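Local atomic coordinates of 3,4-dihydroxy-2-butanone 4-phosphate synthase (Candida albicans, PDB entry 1TKS), a protein that catalyses the conversion of D-ribulose 5-phosphate to formate and 3,4-dihydroxy-2-butanone 4-phosphate, a step of riboflavin biosynthesis. Residues Thr85-Ala94 with Asp122-Arg133; Arg52-Ser63 with Pro160-Asp170. All blocks are in the same frame, centred on the assembly; numbering follows the deposited sequence.

Interaction 2 lies deep in the subunit, its centre about 5 Å from that of the chain. Interaction 1 is more peripheral, about 14 Å out, and only partly buried. The two share one piece of sheet: strand 129-134 runs parallel to strand 59-63, and probable hydrogen bonds link Leu130 O to Val60 N (2.9 Å) and Leu132 O to Leu62 N (2.7 Å). Strand 59-63 therefore has a partner from each interaction, strand 129-134 from one and strand 162-166 from the other. Backbone bonds run through both; interaction 1 adds a threonine hydroxyl, an aspartate carboxylate and aromatic packing, interaction 2 aliphatic contacts and a salt bridge at its rim. Both reach the second subunit.

Interaction 1. Residues Thr85-Ala94 with Asp122-Arg133; sequences TAYTITCDFA and DFIKPGHILPLR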
# COMPACT_ATOMS: atom_id res chain seq x y z
N THR B 85 13.45 -3.01 0.79
CA THR B 85 13.32 -4.25 1.56
C THR B 85 13.51 -4.01 3.06
O THR B 85 13.10 -2.98 3.59
CB THR B 85 14.32 -5.33 1.06
OG1 THR B 85 14.09 -6.56 1.76
CG2 THR B 85 15.76 -4.89 1.27
N ALA B 86 14.14 -4.96 3.75
CA ALA B 86 14.35 -4.83 5.19
C ALA B 86 13.02 -4.59 5.91
O ALA B 86 12.97 -3.95 6.96
CB ALA B 86 15.32 -3.69 5.48
N TYR B 87 11.95 -5.11 5.32
CA TYR B 87 10.61 -4.97 5.90
C TYR B 87 10.47 -5.88 7.11
O TYR B 87 11.18 -6.88 7.23
CB TYR B 87 9.53 -5.40 4.90
CG TYR B 87 9.45 -4.59 3.64
CD1 TYR B 87 10.19 -4.93 2.51
CD2 TYR B 87 8.60 -3.49 3.56
CE1 TYR B 87 10.09 -4.21 1.33
CE2 TYR B 87 8.48 -2.76 2.39
CZ TYR B 87 9.23 -3.12 1.28
OH TYR B 87 9.11 -2.40 0.11
N THR B 88 9.55 -5.54 8.00
CA THR B 88 9.27 -6.37 9.17
C THR B 88 7.86 -6.87 8.91
O THR B 88 7.23 -6.47 7.93
CB THR B 88 9.25 -5.56 10.49
OG1 THR B 88 8.04 -4.80 10.58
CG2 THR B 88 10.43 -4.63 10.57
N ILE B 89 7.37 -7.75 9.78
CA ILE B 89 6.01 -8.25 9.64
C ILE B 89 5.12 -7.01 9.77
O ILE B 89 5.43 -6.11 10.54
CB ILE B 89 5.68 -9.25 10.75
CG1 ILE B 89 6.76 -10.33 10.80
CG2 ILE B 89 4.31 -9.87 10.52
CD1 ILE B 89 6.69 -11.21 12.03
N THR B 90 4.04 -6.96 9.01
CA THR B 90 3.14 -5.81 9.06
C THR B 90 2.36 -5.81 10.37
O THR B 90 2.30 -6.82 11.06
CB THR B 90 2.16 -5.81 7.89
OG1 THR B 90 1.44 -7.04 7.88
CG2 THR B 90 2.92 -5.66 6.58
N CYS B 91 1.73 -4.68 10.69
CA CYS B 91 0.98 -4.58 11.94
C CYS B 91 -0.06 -3.47 11.96
O CYS B 91 -0.04 -2.54 11.14
CB CYS B 91 1.95 -4.35 13.10
SG CYS B 91 2.74 -2.70 13.04
N ASP B 92 -0.99 -3.60 12.91
CA ASP B 92 -2.07 -2.65 13.16
C ASP B 92 -2.11 -2.46 14.67
O ASP B 92 -1.96 -3.43 15.42
CB ASP B 92 -3.43 -3.21 12.74
CG ASP B 92 -3.66 -3.18 11.25
OD1 ASP B 92 -4.45 -4.02 10.78
OD2 ASP B 92 -3.08 -2.31 10.56
N PHE B 93 -2.32 -1.23 15.13
CA PHE B 93 -2.44 -0.99 16.56
C PHE B 93 -3.84 -1.52 16.87
O PHE B 93 -4.81 -1.13 16.22
CB PHE B 93 -2.38 0.51 16.85
CG PHE B 93 -2.31 0.84 18.32
CD1 PHE B 93 -1.22 0.45 19.08
CD2 PHE B 93 -3.34 1.56 18.92
CE1 PHE B 93 -1.14 0.78 20.43
CE2 PHE B 93 -3.27 1.89 20.28
CZ PHE B 93 -2.17 1.50 21.03
N ALA B 94 -3.93 -2.40 17.86
CA ALA B 94 -5.20 -3.02 18.22
C ALA B 94 -6.31 -2.07 18.68
O ALA B 94 -7.34 -1.95 18.02
CB ALA B 94 -4.97 -4.08 19.29
N ASP B 122 0.44 -4.63 22.10
CA ASP B 122 -0.51 -3.60 21.69
C ASP B 122 -0.80 -3.68 20.20
O ASP B 122 -1.72 -3.04 19.71
CB ASP B 122 0.05 -2.21 22.01
CG ASP B 122 0.22 -1.97 23.50
OD1 ASP B 122 0.85 -0.95 23.86
OD2 ASP B 122 -0.28 -2.78 24.31
N PHE B 123 -0.01 -4.48 19.47
CA PHE B 123 -0.21 -4.59 18.03
C PHE B 123 -0.66 -5.95 17.53
O PHE B 123 -0.35 -6.99 18.11
CB PHE B 123 1.08 -4.20 17.29
CG PHE B 123 1.57 -2.82 17.62
CD1 PHE B 123 2.31 -2.59 18.77
CD2 PHE B 123 1.29 -1.75 16.78
CE1 PHE B 123 2.76 -1.30 19.09
CE2 PHE B 123 1.73 -0.46 17.09
CZ PHE B 123 2.46 -0.24 18.25
N ILE B 124 -1.42 -5.91 16.44
CA ILE B 124 -1.92 -7.11 15.78
C ILE B 124 -1.06 -7.31 14.54
O ILE B 124 -0.79 -6.37 13.80
CB ILE B 124 -3.39 -6.94 15.33
CG1 ILE B 124 -4.28 -6.69 16.54
CG2 ILE B 124 -3.86 -8.19 14.58
CD1 ILE B 124 -5.69 -6.26 16.19
N LYS B 125 -0.64 -8.55 14.34
CA LYS B 125 0.20 -8.91 13.20
C LYS B 125 -0.39 -10.15 12.53
O LYS B 125 -0.77 -11.11 13.21
CB LYS B 125 1.63 -9.20 13.69
CG LYS B 125 2.29 -7.99 14.34
CD LYS B 125 3.58 -8.34 15.06
CE LYS B 125 3.33 -9.23 16.27
NZ LYS B 125 4.56 -9.38 17.10
N PRO B 126 -0.50 -10.15 11.19
CA PRO B 126 -0.12 -9.05 10.30
C PRO B 126 -1.07 -7.86 10.38
O PRO B 126 -2.09 -7.92 11.08
CB PRO B 126 -0.14 -9.71 8.92
CG PRO B 126 -1.22 -10.73 9.06
CD PRO B 126 -0.93 -11.33 10.42
N GLY B 127 -0.73 -6.79 9.68
CA GLY B 127 -1.55 -5.60 9.70
C GLY B 127 -1.56 -4.85 8.38
O GLY B 127 -1.32 -5.43 7.33
N HIS B 128 -1.81 -3.54 8.45
CA HIS B 128 -1.88 -2.71 7.26
C HIS B 128 -0.78 -1.65 7.16
O HIS B 128 -0.77 -0.85 6.22
CB HIS B 128 -3.26 -2.05 7.20
CG HIS B 128 -4.38 -3.04 7.05
ND1 HIS B 128 -4.89 -3.40 5.82
CD2 HIS B 128 -5.07 -3.75 7.97
CE1 HIS B 128 -5.85 -4.29 5.99
NE2 HIS B 128 -5.98 -4.52 7.29
N ILE B 129 0.13 -1.65 8.13
CA ILE B 129 1.27 -0.73 8.12
C ILE B 129 2.53 -1.57 7.94
O ILE B 129 2.65 -2.67 8.49
CB ILE B 129 1.37 0.08 9.44
CG1 ILE B 129 0.38 1.24 9.41
CG2 ILE B 129 2.79 0.61 9.64
CD1 ILE B 129 0.67 2.30 8.37
N LEU B 130 3.46 -1.05 7.15
CA LEU B 130 4.72 -1.72 6.86
C LEU B 130 5.91 -1.08 7.58
O LEU B 130 6.53 -0.15 7.06
CB LEU B 130 4.97 -1.69 5.34
CG LEU B 130 3.98 -2.44 4.43
CD1 LEU B 130 3.53 -1.53 3.29
CD2 LEU B 130 4.63 -3.71 3.87
N PRO B 131 6.25 -1.56 8.79
CA PRO B 131 7.39 -0.99 9.51
C PRO B 131 8.68 -1.34 8.77
O PRO B 131 8.77 -2.41 8.17
CB PRO B 131 7.32 -1.67 10.89
CG PRO B 131 5.87 -2.05 11.03
CD PRO B 131 5.53 -2.53 9.63
N LEU B 132 9.66 -0.45 8.83
CA LEU B 132 10.95 -0.67 8.17
C LEU B 132 12.05 -0.52 9.21
O LEU B 132 11.98 0.37 10.06
CB LEU B 132 11.17 0.34 7.05
CG LEU B 132 10.11 0.40 5.96
CD1 LEU B 132 10.59 1.30 4.83
CD2 LEU B 132 9.82 -0.99 5.43
N ARG B 133 13.06 -1.38 9.14
CA ARG B 133 14.17 -1.33 10.10
C ARG B 133 15.37 -0.53 9.60
O ARG B 133 16.07 -0.95 8.68
CB ARG B 133 14.61 -2.74 10.46
CG ARG B 133 13.55 -3.56 11.18
CD ARG B 133 14.08 -4.92 11.58
NE ARG B 133 15.11 -4.79 12.61
CZ ARG B 133 15.67 -5.80 13.26
NH1 ARG B 133 15.30 -7.05 13.00
NH2 ARG B 133 16.60 -5.57 14.17
O HOH W 1 6.78 -4.05 6.75
O HOH W 2 0.05 -7.17 5.49
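Every side-chain atom of Thr90 touches the segment 122-133, OG1 at the turn and CG2 on the strand after it. CB lies 3.2 Å from Ile129 O; beyond it the two branches divide. CG2 packs on Leu130 CD2 at 3.8 Å, the two side chains running alongside each other in the same direction. OG1 takes the N-H of Gly127 at 2.8 Å in a nearly straight bond (168°), and a water joins this hydroxyl to Gly127 O. A chi1 of 56° sets OG1 between the backbone N and the carbonyl carbon, facing Gly127, next after Pro126, whose preceding peptide bond is cis.

Asp92 grips the turn by its carboxylate and strand 123-124 by its backbone. Its OD2 accepts from His128 N at 2.8 Å, met from above the carboxylate plane, while its backbone O receives Ile124 N at 2.7 Å. One residue further, the edge of the Phe93 ring is turned to the face of Phe123, a T-shaped pair with planes at 68° and centroids 5.3 Å apart. Helix 103-114 covers these rings through Ser112 and Leu113.

Toward the other end, Tyr87 CD2 lies only 3.4 Å from Leu132 CD2, and Tyr87 also packs on Pro126 of the second subunit, as does Thr85, which probably binds D-ribulose 5-phosphate.

Cys91 N and O pair with Ile129 O and N, Ile129 N reaching Cys91 O at 3.1 Å, while His128 N adds only a weak bond to the same oxygen. Two residues, His128 and Ile129, thus face the single Cys91, the signature of a classic beta bulge.

Interaction 2. Residues Arg52-Ser63 with Pro160-Asp170; sequences RYSSGYVCVPLS and PAGVICELVRD
Cys59 and Ile164 form an antiparallel hydrogen-bonded pair, exchanging both backbone bonds, with Ile164 N 2.9 Å from Cys59 O. The local axes of strands 59-63 and 162-166 run at 141°, so this buried pairing is splayed; Gly162 N, which donates to Pro61 O, extends it.

Packing is tightest here. Leu62 CD2 presses on Ala161 CB at 3.4 Å, closer than usual carbon contact. Val58 CG1 meets Val163 CG2 at 3.5 Å, the side chains crossing at a slant, and Leu50 of helix 44-52 touches both valines.

Next come two overlapping ST turns. Ser54 OG accepts from Gly56 N and also bonds Leu50 O; Ser55 OG accepts from Tyr57 N and gives its own proton to Glu166 OE2 at 2.8 Å, on the syn side but well out of the carboxylate plane. That bond probably helps to fix Glu166, whose side chain touches Asp34, which probably binds D-ribulose 5-phosphate.

Beyond the straight bond from Val168 N to Tyr53 O (3.0 Å) the contact thins to a partly exposed fringe at the subunit interface. With CG anti to the backbone N (chi1 166°), Arg52 lays CG over the Tyr53 ring centre; a bend at chi2 (71°) turns the guanidinium edge to Asp170. NH1 meets OD1 at 2.8 Å in a salt bridge, from above the carboxylate plane; Arg52 NE makes a weak, long ion pair with Asp170 OD1 of the second subunit.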
# COMPACT_ATOMS: atom_id res chain seq x y z
N ARG B 52 -3.35 9.89 -0.67
CA ARG B 52 -3.91 10.51 -1.86
C ARG B 52 -2.91 10.79 -2.98
O ARG B 52 -3.22 10.61 -4.16
CB ARG B 52 -4.61 11.82 -1.48
CG ARG B 52 -4.94 12.73 -2.66
CD ARG B 52 -6.06 12.19 -3.53
NE ARG B 52 -6.30 13.10 -4.65
CZ ARG B 52 -5.52 13.17 -5.73
NH1 ARG B 52 -4.47 12.38 -5.84
NH2 ARG B 52 -5.79 14.05 -6.69
N TYR B 53 -1.70 11.20 -2.61
CA TYR B 53 -0.69 11.55 -3.60
C TYR B 53 0.48 10.58 -3.73
O TYR B 53 1.48 10.89 -4.37
CB TYR B 53 -0.16 12.96 -3.30
CG TYR B 53 -1.23 14.02 -3.39
CD1 TYR B 53 -1.72 14.66 -2.25
CD2 TYR B 53 -1.78 14.37 -4.62
CE1 TYR B 53 -2.74 15.62 -2.34
CE2 TYR B 53 -2.79 15.32 -4.72
CZ TYR B 53 -3.26 15.94 -3.58
OH TYR B 53 -4.26 16.88 -3.70
N SER B 54 0.34 9.40 -3.14
CA SER B 54 1.42 8.42 -3.18
C SER B 54 0.97 7.05 -3.65
O SER B 54 -0.18 6.85 -4.02
CB SER B 54 2.04 8.28 -1.79
OG SER B 54 1.18 7.49 -0.98
N SER B 55 1.91 6.10 -3.62
CA SER B 55 1.64 4.73 -4.02
C SER B 55 0.72 4.03 -3.04
O SER B 55 0.17 2.98 -3.35
CB SER B 55 2.95 3.93 -4.09
OG SER B 55 3.35 3.55 -2.78
N GLY B 56 0.58 4.60 -1.85
CA GLY B 56 -0.28 4.00 -0.84
C GLY B 56 0.38 2.89 -0.05
O GLY B 56 -0.18 2.42 0.95
N TYR B 57 1.56 2.44 -0.48
CA TYR B 57 2.30 1.39 0.22
C TYR B 57 3.04 2.15 1.32
O TYR B 57 4.25 2.33 1.26
CB TYR B 57 3.30 0.73 -0.75
CG TYR B 57 3.64 -0.71 -0.42
CD1 TYR B 57 2.66 -1.69 -0.42
CD2 TYR B 57 4.95 -1.09 -0.14
CE1 TYR B 57 2.96 -3.02 -0.15
CE2 TYR B 57 5.27 -2.43 0.13
CZ TYR B 57 4.27 -3.38 0.12
OH TYR B 57 4.56 -4.71 0.37
N VAL B 58 2.29 2.58 2.33
CA VAL B 58 2.84 3.38 3.42
C VAL B 58 3.70 2.61 4.41
O VAL B 58 3.25 1.64 5.03
CB VAL B 58 1.70 4.11 4.18
CG1 VAL B 58 2.27 4.96 5.31
CG2 VAL B 58 0.94 5.01 3.20
N CYS B 59 4.94 3.07 4.57
CA CYS B 59 5.91 2.45 5.45
C CYS B 59 6.28 3.32 6.64
O CYS B 59 6.21 4.55 6.58
CB CYS B 59 7.17 2.10 4.65
SG CYS B 59 6.88 0.92 3.30
N VAL B 60 6.69 2.67 7.72
CA VAL B 60 7.06 3.37 8.93
C VAL B 60 8.47 3.01 9.39
O VAL B 60 8.68 2.00 10.07
CB VAL B 60 6.06 3.10 10.07
CG1 VAL B 60 6.52 3.77 11.36
CG2 VAL B 60 4.67 3.62 9.68
N PRO B 61 9.47 3.80 8.97
CA PRO B 61 10.86 3.55 9.36
C PRO B 61 11.01 3.65 10.88
O PRO B 61 10.53 4.60 11.49
CB PRO B 61 11.62 4.65 8.64
CG PRO B 61 10.85 4.80 7.38
CD PRO B 61 9.41 4.78 7.87
N LEU B 62 11.68 2.66 11.46
CA LEU B 62 11.94 2.60 12.89
C LEU B 62 13.37 2.13 13.05
O LEU B 62 13.92 1.50 12.15
CB LEU B 62 11.01 1.59 13.58
CG LEU B 62 9.51 1.80 13.46
CD1 LEU B 62 8.78 0.56 13.97
CD2 LEU B 62 9.10 3.03 14.24
N SER B 63 13.99 2.42 14.19
CA SER B 63 15.35 1.94 14.38
C SER B 63 15.25 0.45 14.67
O SER B 63 14.21 -0.04 15.12
CB SER B 63 16.01 2.65 15.57
OG SER B 63 15.31 2.36 16.77
N PRO B 160 12.67 8.17 17.32
CA PRO B 160 13.34 7.63 16.12
C PRO B 160 12.39 6.84 15.23
O PRO B 160 12.57 5.65 15.01
CB PRO B 160 14.44 6.75 16.71
CG PRO B 160 13.80 6.23 17.96
CD PRO B 160 13.15 7.48 18.53
N ALA B 161 11.38 7.53 14.71
CA ALA B 161 10.38 6.90 13.87
C ALA B 161 9.83 7.89 12.86
O ALA B 161 9.57 9.05 13.19
CB ALA B 161 9.24 6.36 14.74
N GLY B 162 9.65 7.43 11.63
CA GLY B 162 9.10 8.29 10.59
C GLY B 162 8.08 7.52 9.77
O GLY B 162 7.81 6.35 10.05
N VAL B 163 7.51 8.17 8.77
CA VAL B 163 6.53 7.52 7.90
C VAL B 163 6.83 8.04 6.50
O VAL B 163 7.09 9.23 6.31
CB VAL B 163 5.07 7.83 8.34
CG1 VAL B 163 4.84 9.33 8.40
CG2 VAL B 163 4.08 7.17 7.39
N ILE B 164 6.81 7.15 5.51
CA ILE B 164 7.15 7.54 4.14
C ILE B 164 6.33 6.84 3.06
O ILE B 164 5.72 5.80 3.30
CB ILE B 164 8.66 7.25 3.84
CG1 ILE B 164 8.90 5.74 3.74
CG2 ILE B 164 9.54 7.81 4.96
CD1 ILE B 164 10.33 5.37 3.30
N CYS B 165 6.33 7.42 1.87
CA CYS B 165 5.65 6.84 0.71
C CYS B 165 6.02 7.63 -0.53
O CYS B 165 6.25 8.83 -0.46
CB CYS B 165 4.13 6.83 0.92
SG CYS B 165 3.34 5.48 -0.04
N GLU B 166 6.06 6.93 -1.67
CA GLU B 166 6.45 7.51 -2.96
C GLU B 166 5.41 8.40 -3.63
O GLU B 166 4.26 8.00 -3.80
CB GLU B 166 6.81 6.39 -3.95
CG GLU B 166 7.81 5.36 -3.46
CD GLU B 166 7.19 4.25 -2.65
OE1 GLU B 166 7.89 3.25 -2.37
OE2 GLU B 166 6.00 4.35 -2.28
N LEU B 167 5.82 9.60 -4.03
CA LEU B 167 4.91 10.51 -4.72
C LEU B 167 4.61 9.97 -6.12
O LEU B 167 5.52 9.54 -6.82
CB LEU B 167 5.52 11.91 -4.83
CG LEU B 167 5.38 12.80 -3.59
CD1 LEU B 167 6.37 13.94 -3.68
CD2 LEU B 167 3.95 13.32 -3.49
N VAL B 168 3.35 10.00 -6.51
CA VAL B 168 2.96 9.52 -7.84
C VAL B 168 2.08 10.54 -8.55
O VAL B 168 1.25 11.22 -7.94
CB VAL B 168 2.19 8.17 -7.77
CG1 VAL B 168 3.04 7.11 -7.09
CG2 VAL B 168 0.86 8.34 -7.05
N ARG B 169 2.28 10.65 -9.86
CA ARG B 169 1.53 11.58 -10.70
C ARG B 169 0.10 11.12 -10.89
O ARG B 169 -0.16 9.94 -11.11
CB ARG B 169 2.19 11.70 -12.08
CG ARG B 169 3.54 12.39 -12.10
CD ARG B 169 4.34 11.96 -13.32
NE ARG B 169 3.59 12.12 -14.57
CZ ARG B 169 3.29 13.29 -15.13
NH1 ARG B 169 2.59 13.33 -16.26
NH2 ARG B 169 3.70 14.42 -14.57
N ASP B 170 -0.85 12.05 -10.82
CA ASP B 170 -2.25 11.70 -11.00
C ASP B 170 -2.58 11.42 -12.46
O ASP B 170 -3.52 10.67 -12.75
CB ASP B 170 -3.15 12.83 -10.47
CG ASP B 170 -2.96 13.07 -8.99
OD1 ASP B 170 -3.05 12.11 -8.22
OD2 ASP B 170 -2.71 14.23 -8.61
O HOH W 3 6.52 1.88 -0.32
O HOH W 4 6.80 3.91 1.33